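Local coordinates for protein 2-methyl-3-hydroxypyridine-5-carboxylic acid oxygenase (Mesorhizobium loti, PDB 3ALJ) that probably uses its bound FAD and molecular oxygen to oxygenate and open the pyridine ring of 2-methyl-3-hydroxypyridine-5-carboxylic acid, a step of vitamin B6 breakdown, at residues 203-206 with 207-211. Sequence-based numbering, arbitrary orientation. Where two conformers were deposited one is given.
Sequences WNFW and PRVQR
W203 and R211, at the two ends of a turn between antiparallel strands, illustrate how an indole and an arginine can stack, here from CD of the arginine to its guanidinium. The arginine runs beside the ring, extended from CG to NE, and its CD makes a CH-pi contact with the six-membered ring, 3.7 Å from the centroid. Farther out the guanidinium lies nearly flat against the same indole, the planes 17° apart, with R211 CZ 3.3 Å from W203 CZ2. R211 NH1 also forms a salt bridge with D201. With an alanine in place of W203, R211 would probably lose the ring face its CD and guanidinium lie against, setting the group freer to turn. The second CH-pi contact joins sequence neighbours: the cis peptide before P207 brings its CA over the five-membered ring of W206, 3.5 Å from the centroid, while P207 CD packs on W206 CE3 at 3.6 Å.

Polar contacts tie the middle of the turn. Q210 N donates to N204 O at 3.2 Å, and N204 ND2 returns a weak bond to Q210 O at 3.3 Å. With CG anti to its carbonyl carbon (chi1 -61°), N204 can reach across to that oxygen. On the returning arm, in the conformer given, R208 grips Q210 OE1 side-on through NE (3.0 Å) and NH2, with OE1 in the guanidinium plane; NH2 also forms a salt bridge with E247.

This beta-hairpin loop joins the adjacent antiparallel strands 199-203 and 211-216 of the seven-stranded mixed sheet, its W203 side chain packing on strand 82-86 and its N204, R208 and Q210 side chains on helix 242-248.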
loop_
_atom_site.group_PDB
_atom_site.type_symbol
_atom_site.label_atom_id
_atom_site.label_comp_id
_atom_site.label_asym_id
_atom_site.label_seq_id
_atom_site.Cartn_x
_atom_site.Cartn_y
_atom_site.Cartn_z
ATOM N N TRP A 203 19.848 7.931 4.656
ATOM C CA TRP A 203 20.667 6.828 4.086
ATOM C C TRP A 203 22.103 6.852 4.612
ATOM O O TRP A 203 22.719 7.945 4.872
ATOM C CB TRP A 203 20.825 7.072 2.593
ATOM C CG TRP A 203 19.544 6.728 1.796
ATOM C CD1 TRP A 203 18.427 7.501 1.620
ATOM C CD2 TRP A 203 19.348 5.545 1.040
ATOM N NE1 TRP A 203 17.570 6.817 0.760
ATOM C CE2 TRP A 203 18.112 5.612 0.401
ATOM C CE3 TRP A 203 20.107 4.371 0.863
ATOM C CZ2 TRP A 203 17.600 4.573 -0.402
ATOM C CZ3 TRP A 203 19.617 3.345 0.049
ATOM C CH2 TRP A 203 18.400 3.440 -0.564
ATOM N N ASN A 204 22.699 5.655 4.686
ATOM C CA ASN A 204 24.144 5.524 4.891
ATOM C C ASN A 204 24.596 4.276 4.194
ATOM O O ASN A 204 23.898 3.268 4.257
ATOM C CB ASN A 204 24.492 5.332 6.385
ATOM C CG ASN A 204 24.079 6.482 7.235
ATOM O OD1 ASN A 204 24.858 7.483 7.441
ATOM N ND2 ASN A 204 22.910 6.449 7.845
ATOM N N PHE A 205 25.778 4.372 3.581
ATOM C CA PHE A 205 26.539 3.176 3.162
ATOM C C PHE A 205 27.765 2.980 4.010
ATOM O O PHE A 205 28.287 1.854 3.961
ATOM C CB PHE A 205 26.883 3.315 1.684
ATOM C CG PHE A 205 25.689 3.455 0.786
ATOM C CD1 PHE A 205 24.726 2.457 0.727
ATOM C CD2 PHE A 205 25.460 4.581 0.067
ATOM C CE1 PHE A 205 23.551 2.653 -0.146
ATOM C CE2 PHE A 205 24.368 4.740 -0.778
ATOM C CZ PHE A 205 23.440 3.767 -0.885
ATOM N N TRP A 206 28.279 4.004 4.668
ATOM C CA TRP A 206 29.458 3.919 5.486
ATOM C C TRP A 206 29.101 4.436 6.835
ATOM O O TRP A 206 28.378 5.416 6.919
ATOM C CB TRP A 206 30.636 4.760 4.818
ATOM C CG TRP A 206 31.891 4.747 5.661
ATOM C CD1 TRP A 206 32.922 3.831 5.517
ATOM C CD2 TRP A 206 32.167 5.523 6.822
ATOM N NE1 TRP A 206 33.853 4.098 6.465
ATOM C CE2 TRP A 206 33.424 5.056 7.325
ATOM C CE3 TRP A 206 31.553 6.566 7.428
ATOM C CZ2 TRP A 206 34.058 5.656 8.417
ATOM C CZ3 TRP A 206 32.176 7.165 8.609
ATOM C CH2 TRP A 206 33.400 6.650 9.071
ATOM N N PRO A 207 29.596 3.851 7.945
ATOM C CA PRO A 207 30.529 2.722 8.027
ATOM C C PRO A 207 29.800 1.380 7.893
ATOM O O PRO A 207 30.487 0.367 7.729
ATOM C CB PRO A 207 31.129 2.877 9.447
ATOM C CG PRO A 207 29.981 3.491 10.276
ATOM C CD PRO A 207 29.327 4.489 9.257
ATOM N N ARG A 208 28.430 1.406 7.870
ATOM C CA ARG A 208 27.720 0.217 7.411
ATOM C C ARG A 208 26.461 0.655 6.715
ATOM O O ARG A 208 26.122 1.830 6.675
ATOM C CB ARG A 208 27.259 -0.675 8.580
ATOM C CG ARG A 208 28.378 -0.973 9.587
ATOM C CD ARG A 208 27.862 -1.581 10.862
ATOM N NE ARG A 208 26.950 -0.695 11.574
ATOM C CZ ARG A 208 27.260 0.011 12.639
ATOM N NH1 ARG A 208 28.549 -0.050 13.021
ATOM N NH2 ARG A 208 26.348 0.753 13.285
ATOM N N VAL A 209 25.796 -0.327 6.062
ATOM C CA VAL A 209 24.628 -0.045 5.206
ATOM C C VAL A 209 23.468 -0.056 6.180
ATOM O O VAL A 209 22.968 -1.155 6.607
ATOM C CB VAL A 209 24.516 -1.105 4.102
ATOM C CG1 VAL A 209 23.358 -0.836 3.278
ATOM C CG2 VAL A 209 25.833 -1.023 3.207
ATOM N N GLN A 210 22.933 1.119 6.479
ATOM C CA GLN A 210 21.800 1.258 7.379
ATOM C C GLN A 210 21.056 2.501 6.934
ATOM O O GLN A 210 21.686 3.561 6.746
ATOM C CB GLN A 210 22.105 1.404 8.909
ATOM C CG GLN A 210 22.620 0.069 9.498
ATOM C CD GLN A 210 22.957 0.229 10.983
ATOM O OE1 GLN A 210 24.024 -0.232 11.339
ATOM N NE2 GLN A 210 22.130 0.721 11.830
ATOM N N ARG A 211 19.741 2.420 6.916
ATOM C CA ARG A 211 18.884 3.549 6.522
ATOM C C ARG A 211 17.732 3.595 7.459
ATOM O O ARG A 211 17.150 2.534 7.812
ATOM C CB ARG A 211 18.452 3.247 5.073
ATOM C CG ARG A 211 17.317 4.178 4.521
ATOM C CD ARG A 211 16.873 3.558 3.200
ATOM N NE ARG A 211 15.812 4.355 2.561
ATOM C CZ ARG A 211 15.071 3.919 1.543
ATOM N NH1 ARG A 211 14.136 4.725 0.979
ATOM N NH2 ARG A 211 15.228 2.650 1.056
#